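Local coordinates for peptidase S9 prolyl oligopeptidase catalytic domain-containing protein (Pyrococcus horikoshii, PDB 4HXF), which probably hydrolyses peptides as a serine peptidase of the prolyl oligopeptidase family, working as a self-compartmentalizing hexamer, at residues Met144-Gly149 with Glu545-Pro550; His353-Phe356 with Leu361-Asp364; Pro235-Lys238 with His243-Ile246; Leu315-Thr318 with Pro322-Leu325. All blocks are in the same frame, centred on the assembly; numbering follows the deposited sequence.

Interaction 1 of 4, residues Met144-Gly149 with Glu545-Pro550. With Y3A (N-[(benzyloxy)carbonyl]glycyl-N-[(2S,3R)-4-chloro-3-hydroxy-1-phenylbutan-2-yl]glycinamide), chain B.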
loop_
_atom_site.group_PDB
_atom_site.type_symbol
_atom_site.label_atom_id
_atom_site.label_comp_id
_atom_site.label_asym_id
_atom_site.label_seq_id
_atom_site.Cartn_x
_atom_site.Cartn_y
_atom_site.Cartn_z
ATOM N N MET A 144 -13.055 27.235 -11.870
ATOM C CA MET A 144 -12.464 26.540 -13.009
ATOM C C MET A 144 -10.984 26.382 -12.858
ATOM O O MET A 144 -10.467 25.419 -13.405
ATOM C CB MET A 144 -12.735 27.271 -14.307
ATOM C CG MET A 144 -14.165 27.322 -14.641
ATOM S SD MET A 144 -14.593 28.150 -16.120
ATOM C CE MET A 144 -16.373 27.796 -16.016
ATOM N N GLY A 145 -10.258 27.334 -12.240
ATOM C CA GLY A 145 -8.848 27.298 -12.001
ATOM C C GLY A 145 -8.048 28.191 -12.979
ATOM O O GLY A 145 -8.623 29.075 -13.698
ATOM N N PHE A 146 -6.774 27.937 -13.097
ATOM C CA PHE A 146 -5.951 28.585 -14.147
ATOM C C PHE A 146 -6.336 27.971 -15.484
ATOM O O PHE A 146 -6.401 26.728 -15.626
ATOM C CB PHE A 146 -4.452 28.461 -13.923
ATOM C CG PHE A 146 -3.950 29.272 -12.794
ATOM C CD1 PHE A 146 -3.938 28.769 -11.488
ATOM C CD2 PHE A 146 -3.564 30.589 -12.998
ATOM C CE1 PHE A 146 -3.436 29.509 -10.421
ATOM C CE2 PHE A 146 -3.109 31.355 -11.929
ATOM C CZ PHE A 146 -2.986 30.799 -10.635
ATOM N N PHE A 147 -6.557 28.821 -16.504
ATOM C CA PHE A 147 -6.900 28.244 -17.781
ATOM C C PHE A 147 -5.817 27.451 -18.458
ATOM O O PHE A 147 -6.116 26.495 -19.175
ATOM C CB PHE A 147 -7.416 29.363 -18.728
ATOM C CG PHE A 147 -8.888 29.728 -18.515
ATOM C CD1 PHE A 147 -9.307 31.064 -18.377
ATOM C CD2 PHE A 147 -9.837 28.759 -18.614
ATOM C CE1 PHE A 147 -10.626 31.356 -18.284
ATOM C CE2 PHE A 147 -11.206 29.043 -18.547
ATOM C CZ PHE A 147 -11.604 30.368 -18.416
ATOM N N ASP A 148 -4.569 27.866 -18.334
ATOM C CA ASP A 148 -3.500 27.099 -18.914
ATOM C C ASP A 148 -3.700 26.780 -20.414
ATOM O O ASP A 148 -3.548 25.634 -20.801
ATOM C CB ASP A 148 -3.306 25.861 -18.046
ATOM C CG ASP A 148 -1.923 25.205 -18.223
ATOM O OD1 ASP A 148 -0.948 25.835 -18.695
ATOM O OD2 ASP A 148 -2.004 24.000 -17.971
ATOM N N GLY A 149 -4.132 27.807 -21.125
ATOM C CA GLY A 149 -4.326 27.689 -22.564
ATOM C C GLY A 149 -5.611 26.920 -22.937
ATOM O O GLY A 149 -5.683 26.493 -24.060
ATOM N N GLU A 545 -9.142 30.013 -3.575
ATOM C CA GLU A 545 -9.433 29.688 -4.972
ATOM C C GLU A 545 -10.484 30.637 -5.526
ATOM O O GLU A 545 -11.113 30.350 -6.568
ATOM C CB GLU A 545 -9.801 28.192 -5.135
ATOM C CG GLU A 545 -8.723 27.246 -4.669
ATOM C CD GLU A 545 -9.216 25.787 -4.646
ATOM O OE1 GLU A 545 -10.141 25.411 -3.914
ATOM O OE2 GLU A 545 -8.675 25.048 -5.460
ATOM N N ASP A 546 -10.757 31.730 -4.805
ATOM C CA ASP A 546 -11.690 32.748 -5.297
ATOM C C ASP A 546 -10.972 33.657 -6.331
ATOM O O ASP A 546 -10.055 34.436 -5.978
ATOM C CB ASP A 546 -12.245 33.639 -4.192
ATOM C CG ASP A 546 -13.289 34.619 -4.724
ATOM O OD1 ASP A 546 -13.415 34.820 -5.958
ATOM O OD2 ASP A 546 -14.119 35.100 -3.905
ATOM N N TYR A 547 -11.249 33.421 -7.607
ATOM C CA TYR A 547 -10.665 34.261 -8.671
ATOM C C TYR A 547 -11.574 35.386 -9.132
ATOM O O TYR A 547 -11.177 36.232 -9.968
ATOM C CB TYR A 547 -10.180 33.420 -9.826
ATOM C CG TYR A 547 -9.258 32.273 -9.335
ATOM C CD1 TYR A 547 -9.457 30.978 -9.778
ATOM C CD2 TYR A 547 -8.281 32.510 -8.404
ATOM C CE1 TYR A 547 -8.666 29.962 -9.292
ATOM C CE2 TYR A 547 -7.481 31.451 -7.907
ATOM C CZ TYR A 547 -7.701 30.187 -8.384
ATOM O OH TYR A 547 -6.956 29.090 -7.897
ATOM N N ARG A 548 -12.802 35.381 -8.649
ATOM C CA ARG A 548 -13.751 36.448 -8.891
ATOM C C ARG A 548 -13.447 37.712 -8.113
ATOM O O ARG A 548 -13.469 38.781 -8.658
ATOM C CB ARG A 548 -15.161 35.968 -8.535
ATOM C CG ARG A 548 -16.312 36.951 -8.772
ATOM C CD ARG A 548 -16.437 37.532 -10.220
ATOM N NE ARG A 548 -16.210 36.495 -11.182
ATOM C CZ ARG A 548 -17.089 35.556 -11.503
ATOM N NH1 ARG A 548 -16.721 34.511 -12.266
ATOM N NH2 ARG A 548 -18.358 35.698 -11.086
ATOM N N CYS A 549 -13.085 37.491 -6.835
ATOM C CA CYS A 549 -12.562 38.502 -5.941
ATOM C C CYS A 549 -11.301 37.874 -5.340
ATOM O O CYS A 549 -11.358 37.178 -4.296
ATOM C CB CYS A 549 -13.517 38.916 -4.851
ATOM S SG CYS A 549 -15.061 39.666 -5.503
ATOM N N PRO A 550 -10.177 38.162 -5.968
ATOM C CA PRO A 550 -8.970 37.538 -5.453
ATOM C C PRO A 550 -8.570 38.021 -4.068
ATOM O O PRO A 550 -9.087 38.964 -3.517
ATOM C CB PRO A 550 -7.899 37.881 -6.503
ATOM C CG PRO A 550 -8.670 38.170 -7.774
ATOM C CD PRO A 550 -9.937 38.805 -7.303
HETATM N N3 Y3A B . -21.663 37.894 -11.223
HETATM C CA3 Y3A B . -21.122 39.162 -10.698
HETATM C C3 Y3A B . -20.090 38.750 -9.643
HETATM O O3 Y3A B . -19.525 37.681 -9.535
HETATM C C4 Y3A B . -19.880 38.756 -6.249
HETATM O O4 Y3A B . -20.945 39.583 -5.949
HETATM C CA4 Y3A B . -19.077 39.412 -7.358
HETATM N N4 Y3A B . -20.054 39.722 -8.435
HETATM C CB4 Y3A B . -18.537 40.840 -7.051
HETATM C CG4 Y3A B . -17.771 41.449 -8.179
HETATM C CD1 Y3A B . -16.565 40.950 -8.694
HETATM C CD2 Y3A B . -18.227 42.639 -8.730
HETATM C CE1 Y3A B . -15.870 41.557 -9.724
HETATM C CE2 Y3A B . -17.547 43.258 -9.769
HETATM C CZ4 Y3A B . -16.408 42.712 -10.273
HETATM C C15 Y3A B . -20.038 37.193 -6.352
#
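Gly-145 and Tyr-547 meet by van der Waals contact, with Tyr-547 CE1 3.8 Å from Gly-145 CA. Aromatic contacts follow. The Phe-146 and Tyr-547 rings lie obliquely, centroids 5.9 Å apart and planes at 46°. Trp-140 stacks on the tyrosine and also meets Phe-146. Glu-545 O sits 3.6 Å above the Tyr-547 ring plane, over its centre. No hydrogen bond joins the two segments. Gly-145 forms a classic beta bulge with Met-144, opposite Phe-141. Tyr-547 N bonds Asp-142 OD1 of the same hairpin. Cys-549 N donates to Asp-546 OD1 at 2.8 Å, an Asx motif, and Asp-546 OD2 is hydrogen-bonded to His-578 ND1. Arg-548 has CG anti to the backbone N (chi1 -178°); bends at chi2 and chi3 then bring NH2 to the inhibitor's O3, a 2.8 Å hydrogen bond in the guanidinium plane. Arg-548 NE forms a salt bridge with Asp-502. A leucine in place of Arg-548 would probably leave O3 without this donor and Asp-502 without this salt bridge. The arrangement brings a small hairpin, inserted in a beta-propeller blade, against the loop after strand 538-543 of the alpha/beta hydrolase fold. Asp-546 fits the acid of a Ser-His-Asp triad.

Interaction 2 of 4, residues His353-Phe356 with Leu361-Asp364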
loop_
_atom_site.group_PDB
_atom_site.type_symbol
_atom_site.label_atom_id
_atom_site.label_comp_id
_atom_site.label_asym_id
_atom_site.label_seq_id
_atom_site.Cartn_x
_atom_site.Cartn_y
_atom_site.Cartn_z
ATOM N N HIS A 353 -42.069 41.427 4.827
ATOM C CA HIS A 353 -41.767 42.344 3.780
ATOM C C HIS A 353 -42.191 43.751 4.235
ATOM O O HIS A 353 -43.246 43.914 4.903
ATOM C CB HIS A 353 -42.531 41.942 2.529
ATOM C CG HIS A 353 -42.458 42.934 1.425
ATOM N ND1 HIS A 353 -43.530 43.672 1.046
ATOM C CD2 HIS A 353 -41.398 43.364 0.686
ATOM C CE1 HIS A 353 -43.138 44.530 0.049
ATOM N NE2 HIS A 353 -41.839 44.307 -0.197
ATOM N N PHE A 354 -41.423 44.748 3.862
ATOM C CA PHE A 354 -41.797 46.170 4.031
ATOM C C PHE A 354 -41.316 46.994 2.881
ATOM O O PHE A 354 -40.331 46.686 2.234
ATOM C CB PHE A 354 -41.300 46.804 5.339
ATOM C CG PHE A 354 -39.800 46.922 5.467
ATOM C CD1 PHE A 354 -39.125 48.181 5.331
ATOM C CD2 PHE A 354 -38.989 45.810 5.829
ATOM C CE1 PHE A 354 -37.726 48.280 5.442
ATOM C CE2 PHE A 354 -37.611 45.958 5.976
ATOM C CZ PHE A 354 -36.959 47.197 5.804
ATOM N N ARG A 355 -42.086 48.032 2.558
ATOM C CA ARG A 355 -41.626 48.992 1.587
ATOM C C ARG A 355 -41.023 50.207 2.268
ATOM O O ARG A 355 -41.405 50.579 3.424
ATOM C CB ARG A 355 -42.877 49.448 0.793
ATOM C CG ARG A 355 -43.494 48.363 -0.032
ATOM C CD ARG A 355 -42.677 47.987 -1.204
ATOM N NE ARG A 355 -42.799 48.945 -2.273
ATOM C CZ ARG A 355 -42.159 48.905 -3.442
ATOM N NH1 ARG A 355 -41.246 47.992 -3.715
ATOM N NH2 ARG A 355 -42.437 49.820 -4.373
ATOM N N PHE A 356 -40.133 50.882 1.582
ATOM C CA PHE A 356 -39.553 52.108 2.120
ATOM C C PHE A 356 -39.146 53.035 0.991
ATOM O O PHE A 356 -38.831 52.570 -0.118
ATOM C CB PHE A 356 -38.368 51.758 3.064
ATOM C CG PHE A 356 -37.149 51.138 2.396
ATOM C CD1 PHE A 356 -37.049 49.740 2.192
ATOM C CD2 PHE A 356 -36.085 51.929 2.007
ATOM C CE1 PHE A 356 -35.923 49.227 1.566
ATOM C CE2 PHE A 356 -34.926 51.390 1.437
ATOM C CZ PHE A 356 -34.869 50.039 1.233
ATOM N N LEU A 361 -36.865 56.673 -5.064
ATOM C CA LEU A 361 -37.478 55.385 -5.358
ATOM C C LEU A 361 -38.209 54.870 -4.126
ATOM O O LEU A 361 -37.965 55.309 -3.047
ATOM C CB LEU A 361 -36.382 54.385 -5.698
ATOM C CG LEU A 361 -35.594 54.575 -7.017
ATOM C CD1 LEU A 361 -34.503 53.551 -7.215
ATOM C CD2 LEU A 361 -36.646 54.581 -8.156
ATOM N N GLU A 362 -39.076 53.914 -4.361
ATOM C CA GLU A 362 -39.673 53.060 -3.305
ATOM C C GLU A 362 -39.140 51.657 -3.488
ATOM O O GLU A 362 -39.099 51.143 -4.604
ATOM C CB GLU A 362 -41.209 53.138 -3.308
ATOM C CG GLU A 362 -41.844 52.368 -2.129
ATOM C CD GLU A 362 -43.364 52.522 -2.036
ATOM O OE1 GLU A 362 -44.063 51.496 -2.229
ATOM O OE2 GLU A 362 -43.807 53.681 -1.932
ATOM N N LEU A 363 -38.612 51.023 -2.414
ATOM C CA LEU A 363 -37.853 49.752 -2.522
ATOM C C LEU A 363 -38.427 48.717 -1.567
ATOM O O LEU A 363 -39.223 49.045 -0.633
ATOM C CB LEU A 363 -36.374 50.008 -2.071
ATOM C CG LEU A 363 -35.582 51.065 -2.831
ATOM C CD1 LEU A 363 -34.098 51.038 -2.341
ATOM C CD2 LEU A 363 -35.587 50.816 -4.262
ATOM N N ASP A 364 -38.025 47.471 -1.824
ATOM C CA ASP A 364 -38.354 46.341 -0.997
ATOM C C ASP A 364 -37.286 46.065 0.064
ATOM O O ASP A 364 -36.090 46.025 -0.244
ATOM C CB ASP A 364 -38.462 45.099 -1.867
ATOM C CG ASP A 364 -39.744 45.093 -2.740
ATOM O OD1 ASP A 364 -40.819 45.512 -2.321
ATOM O OD2 ASP A 364 -39.593 44.564 -3.857
#
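His-353 and Arg-355 flank the carboxylate of Asp-364 in a beta hairpin, strands 352-358 and 361-368, at the edge of the hydrolase sheet. Arg-355 and Asp-364 are an antiparallel non-hydrogen-bonded pair. His-353 NE2 donates to Asp-364 OD1 at 2.6 Å, with OD1 in the ring plane. Arg-355 NH1 donates to the same oxygen at 2.9 Å. These two donors reach OD1 from opposite faces of the carboxylate, whose plane is turned 65° from the imidazole. The Arg-355 chain, bent at chi2 and chi3, lays one guanidinium face over the backbone at Glu-362 C and turns its edge to Glu-362 OE1. NE meets the anti lone pair of Glu-362 OE1 at 2.8 Å, and the two flat groups stand 73° apart. NH2 adds a weak bond to OE1. Asp-364 OD2 is held by Tyr-421 OH. An alanine at Asp-364 would probably leave His-353 NE2 and Arg-355 NH1 without their shared acceptor. Phe-356 and Leu-363, the hydrogen-bonded pair, occupy the other face, towards helix 436-451. Phe-356 CG lies between N and the carbonyl carbon (chi1 67°), which carries the ring across to its partner, and Leu-363 CB packs over the ring face, 3.9 Å from the centroid.

Interaction 3 of 4, residues Pro235-Lys238 with His243-Ile246. With MG (magnesium ion), chain D.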
loop_
_atom_site.group_PDB
_atom_site.type_symbol
_atom_site.label_atom_id
_atom_site.label_comp_id
_atom_site.label_asym_id
_atom_site.label_seq_id
_atom_site.Cartn_x
_atom_site.Cartn_y
_atom_site.Cartn_z
ATOM N N PRO A 235 -30.196 40.817 -28.881
ATOM C CA PRO A 235 -29.387 40.879 -30.123
ATOM C C PRO A 235 -28.129 41.690 -29.920
ATOM O O PRO A 235 -27.064 41.345 -30.464
ATOM C CB PRO A 235 -30.337 41.606 -31.162
ATOM C CG PRO A 235 -31.687 41.055 -30.788
ATOM C CD PRO A 235 -31.635 40.979 -29.222
ATOM N N GLU A 236 -28.215 42.801 -29.176
ATOM C CA GLU A 236 -27.005 43.583 -28.869
ATOM C C GLU A 236 -27.197 44.267 -27.546
ATOM O O GLU A 236 -28.119 45.043 -27.355
ATOM C CB GLU A 236 -26.702 44.638 -29.964
ATOM C CG GLU A 236 -25.399 45.430 -29.839
ATOM C CD GLU A 236 -25.255 46.354 -31.077
ATOM O OE1 GLU A 236 -25.750 47.477 -30.982
ATOM O OE2 GLU A 236 -24.775 45.906 -32.160
ATOM N N LYS A 237 -26.297 44.010 -26.631
ATOM C CA LYS A 237 -26.270 44.673 -25.294
ATOM C C LYS A 237 -25.277 45.769 -25.315
ATOM O O LYS A 237 -24.197 45.651 -25.905
ATOM C CB LYS A 237 -25.804 43.670 -24.204
ATOM C CG LYS A 237 -26.918 42.739 -23.799
ATOM C CD LYS A 237 -26.373 41.922 -22.639
ATOM C CE LYS A 237 -27.336 41.152 -21.886
ATOM N NZ LYS A 237 -26.698 40.351 -20.808
ATOM N N LYS A 238 -25.633 46.927 -24.780
ATOM C CA LYS A 238 -24.594 47.883 -24.373
ATOM C C LYS A 238 -23.931 47.575 -23.076
ATOM O O LYS A 238 -22.759 47.916 -22.854
ATOM C CB LYS A 238 -25.168 49.300 -24.284
ATOM C CG LYS A 238 -25.692 49.756 -25.647
ATOM C CD LYS A 238 -26.072 51.195 -25.631
ATOM C CE LYS A 238 -26.569 51.429 -27.091
ATOM N NZ LYS A 238 -26.694 52.851 -27.465
ATOM N N HIS A 243 -31.056 43.290 -18.821
ATOM C CA HIS A 243 -31.796 42.098 -18.617
ATOM C C HIS A 243 -31.631 41.164 -19.772
ATOM O O HIS A 243 -32.035 41.545 -20.899
ATOM C CB HIS A 243 -33.254 42.419 -18.374
ATOM C CG HIS A 243 -33.592 42.977 -16.977
ATOM N ND1 HIS A 243 -32.748 42.894 -15.866
ATOM C CD2 HIS A 243 -34.724 43.642 -16.556
ATOM C CE1 HIS A 243 -33.395 43.419 -14.807
ATOM N NE2 HIS A 243 -34.609 43.875 -15.215
ATOM N N ASP A 244 -31.210 39.947 -19.501
ATOM C CA ASP A 244 -31.303 38.860 -20.513
ATOM C C ASP A 244 -32.669 38.410 -20.788
ATOM O O ASP A 244 -33.497 38.251 -19.878
ATOM C CB ASP A 244 -30.447 37.699 -20.102
ATOM C CG ASP A 244 -28.988 38.057 -20.164
ATOM O OD1 ASP A 244 -28.463 38.346 -21.226
ATOM O OD2 ASP A 244 -28.340 38.289 -19.127
ATOM N N LYS A 245 -32.963 38.314 -22.069
ATOM C CA LYS A 245 -34.247 37.855 -22.540
ATOM C C LYS A 245 -34.106 36.554 -23.364
ATOM O O LYS A 245 -33.091 35.921 -23.417
ATOM C CB LYS A 245 -34.883 38.925 -23.433
ATOM C CG LYS A 245 -35.024 40.323 -22.831
ATOM C CD LYS A 245 -35.900 40.396 -21.551
ATOM C CE LYS A 245 -36.065 41.884 -21.073
ATOM N NZ LYS A 245 -36.984 42.746 -21.925
ATOM N N ILE A 246 -35.184 36.066 -23.885
ATOM C CA ILE A 246 -35.177 34.855 -24.724
ATOM C C ILE A 246 -35.904 35.139 -26.081
ATOM O O ILE A 246 -36.865 35.940 -26.183
ATOM C CB ILE A 246 -35.822 33.631 -24.002
ATOM C CG1 ILE A 246 -37.217 33.994 -23.539
ATOM C CG2 ILE A 246 -34.823 33.110 -22.971
ATOM C CD1 ILE A 246 -37.861 32.878 -22.701
HETATM MG MG MG D . -28.183 38.629 -17.049
HETATM O O HOH W 1 -27.599 40.594 -17.332
HETATM O O HOH W 2 -28.013 38.845 -14.997
HETATM O O HOH W 3 -26.087 38.125 -17.226
HETATM O O HOH W 4 -28.761 36.551 -16.740
#
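Lys-237 reaches across to Asp-244 by its side chain alone, and the two side chains cross at about a right angle. Its CB points toward 243-246. From there CG stands anti to the carbonyl carbon (chi1 -79°). The chain is extended beyond CG, through CD and CE, which carries NZ to the carboxylate. CE lies 3.1 Å from Asp-244 OD1. NZ goes closer and makes a salt bridge, 2.7 Å to Asp-244 OD1. It meets that oxygen on the syn side, 25° out of the carboxylate plane. A second, weak bond spans 3.1 Å from NZ to Asp-244 OD2. NZ also bonds Val-240 O, within the connection between the two segments. Both residues lie on the loop between strands 229-232 and 245-249, neighbours in a four-stranded antiparallel blade of the beta-propeller. The far side of the contact is a metal site. The carboxylate lies between an ammonium and a magnesium ion, two positive groups that would be expected to stabilise its charged form. Asp-244 OD2 binds magnesium at 2.1 Å, while OD1 is turned to the lysine. Four waters and OE2 of Glu-263 complete six ligands. Water 2 stands opposite Asp-244 OD2 across the metal, and water 1 opposite water 4.

Interaction 4 of 4, residues Leu315-Thr318 with Pro322-Leu325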
loop_
_atom_site.group_PDB
_atom_site.type_symbol
_atom_site.label_atom_id
_atom_site.label_comp_id
_atom_site.label_asym_id
_atom_site.label_seq_id
_atom_site.Cartn_x
_atom_site.Cartn_y
_atom_site.Cartn_z
ATOM N N LEU A 315 -38.552 22.477 -9.146
ATOM C CA LEU A 315 -38.071 22.558 -7.746
ATOM C C LEU A 315 -38.391 23.964 -7.225
ATOM O O LEU A 315 -38.013 24.950 -7.873
ATOM C CB LEU A 315 -36.552 22.389 -7.730
ATOM C CG LEU A 315 -35.906 21.039 -7.945
ATOM C CD1 LEU A 315 -34.403 21.027 -8.003
ATOM C CD2 LEU A 315 -36.388 20.032 -6.836
ATOM N N LYS A 316 -39.057 24.050 -6.064
ATOM C CA LYS A 316 -39.456 25.317 -5.460
ATOM C C LYS A 316 -38.768 25.388 -4.072
ATOM O O LYS A 316 -38.891 24.425 -3.264
ATOM C CB LYS A 316 -40.937 25.407 -5.329
ATOM C CG LYS A 316 -41.382 26.741 -4.602
ATOM C CD LYS A 316 -42.647 26.628 -3.803
ATOM C CE LYS A 316 -43.850 26.190 -4.608
ATOM N NZ LYS A 316 -45.121 26.249 -3.804
ATOM N N GLU A 317 -37.998 26.453 -3.851
ATOM C CA GLU A 317 -37.449 26.780 -2.559
ATOM C C GLU A 317 -38.214 27.993 -2.007
ATOM O O GLU A 317 -38.695 28.803 -2.775
ATOM C CB GLU A 317 -35.981 27.075 -2.768
ATOM C CG GLU A 317 -35.176 27.490 -1.624
ATOM C CD GLU A 317 -33.723 27.339 -1.899
ATOM O OE1 GLU A 317 -33.008 28.254 -1.552
ATOM O OE2 GLU A 317 -33.251 26.310 -2.450
ATOM N N THR A 318 -38.238 28.167 -0.681
ATOM C CA THR A 318 -38.858 29.297 -0.017
ATOM C C THR A 318 -37.880 29.847 1.053
ATOM O O THR A 318 -36.788 29.313 1.210
ATOM C CB THR A 318 -40.184 28.913 0.654
ATOM O OG1 THR A 318 -39.851 28.035 1.761
ATOM C CG2 THR A 318 -41.109 28.184 -0.382
ATOM N N PRO A 322 -35.572 24.563 2.090
ATOM C CA PRO A 322 -34.864 24.159 0.867
ATOM C C PRO A 322 -35.806 23.587 -0.127
ATOM O O PRO A 322 -36.915 23.131 0.189
ATOM C CB PRO A 322 -33.864 23.089 1.349
ATOM C CG PRO A 322 -33.657 23.386 2.855
ATOM C CD PRO A 322 -35.024 23.887 3.306
ATOM N N ALA A 323 -35.319 23.502 -1.364
ATOM C CA ALA A 323 -36.118 23.056 -2.497
ATOM C C ALA A 323 -36.744 21.698 -2.259
ATOM O O ALA A 323 -36.138 20.765 -1.740
ATOM C CB ALA A 323 -35.267 22.956 -3.810
ATOM N N GLU A 324 -37.974 21.597 -2.723
ATOM C CA GLU A 324 -38.659 20.332 -2.894
ATOM C C GLU A 324 -39.194 20.302 -4.312
ATOM O O GLU A 324 -39.369 21.322 -4.955
ATOM C CB GLU A 324 -39.829 20.119 -1.873
ATOM C CG GLU A 324 -39.451 20.092 -0.408
ATOM C CD GLU A 324 -38.747 18.833 0.084
ATOM O OE1 GLU A 324 -38.237 18.878 1.229
ATOM O OE2 GLU A 324 -38.723 17.775 -0.637
ATOM N N LEU A 325 -39.633 19.132 -4.771
ATOM C CA LEU A 325 -40.126 18.950 -6.143
ATOM C C LEU A 325 -41.620 19.011 -6.158
ATOM O O LEU A 325 -42.334 18.529 -5.222
ATOM C CB LEU A 325 -39.679 17.602 -6.751
ATOM C CG LEU A 325 -39.813 17.354 -8.269
ATOM C CD1 LEU A 325 -38.853 18.254 -9.074
ATOM C CD2 LEU A 325 -39.578 15.822 -8.465
HETATM O O HOH W 5 -32.163 23.463 -1.743
#
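Leu-315 and Leu-325 form the close apolar part of this hairpin, strands 312-317 and 324-328. They are an antiparallel non-hydrogen-bonded pair. Leu-315 CD2 comes 3.8 Å from Leu-325 CD1, and the two side chains lie obliquely to each other. Leu-325 has CG anti to its backbone nitrogen (chi1 -166°), which places CD1 beside its partner. Ala-323 continues this face, its CB 4.2 Å from Leu-315 CB. Beyond the pair, Leu-17 and Pro-20 of strand 16-23 cover Leu-315, while Val-27 and Tyr-29 of strand 26-35 cover Leu-325. The strands are tied by Lys-316 and Glu-324, the hydrogen-bonded pair. Lys-316 N to Glu-324 O and Glu-324 N to Lys-316 O both measure 3.0 Å. Ala-323 CA also approaches Lys-316 O, at 3.2 Å.

The turn end is looser and takes in water. Glu-317 OE2 stands 3.7 Å from Ala-323 N, too far for a direct bond. Water 5 fills the step, donating to OE2 and accepting from the amide. OE1 of the same glutamate accepts from Phe-396 N. On the face opposite the leucines, Lys-316 NZ forms a salt bridge with Glu-332, and Glu-324 OE1 forms one with Arg-321. Glu-324 OE2 hydrogen-bonds Thr-336 OG1. The chemistry implies that this blade hairpin is joined by backbone bonds and leucine packing, while the charged groups mostly bond outside the two segments, apart from Glu-317 OE2, linked to Ala-323 N through water.

No two of these contacts touch. Interactions 3 and 4 lie in propeller blades, their centres 29 Å apart. Interaction 2 is an edge hairpin of the hydrolase sheet. Interaction 1 joins the two domains and holds Arg-548 and Cys-549 of the inhibitor pocket. Interaction 3 comes near the same region: the side chain of Asp-244 is about 10 Å from the inhibitor, and nearest atoms of interactions 1 and 3 are about 13 Å apart. Interactions 2 and 4 both lie on the opposite side of the chain's centre from interaction 1, centres 37 and 31 Å from it. Tyr-421 links interactions 2 and 3, bonding Asp-364 by its hydroxyl and His-243 by its carbonyl.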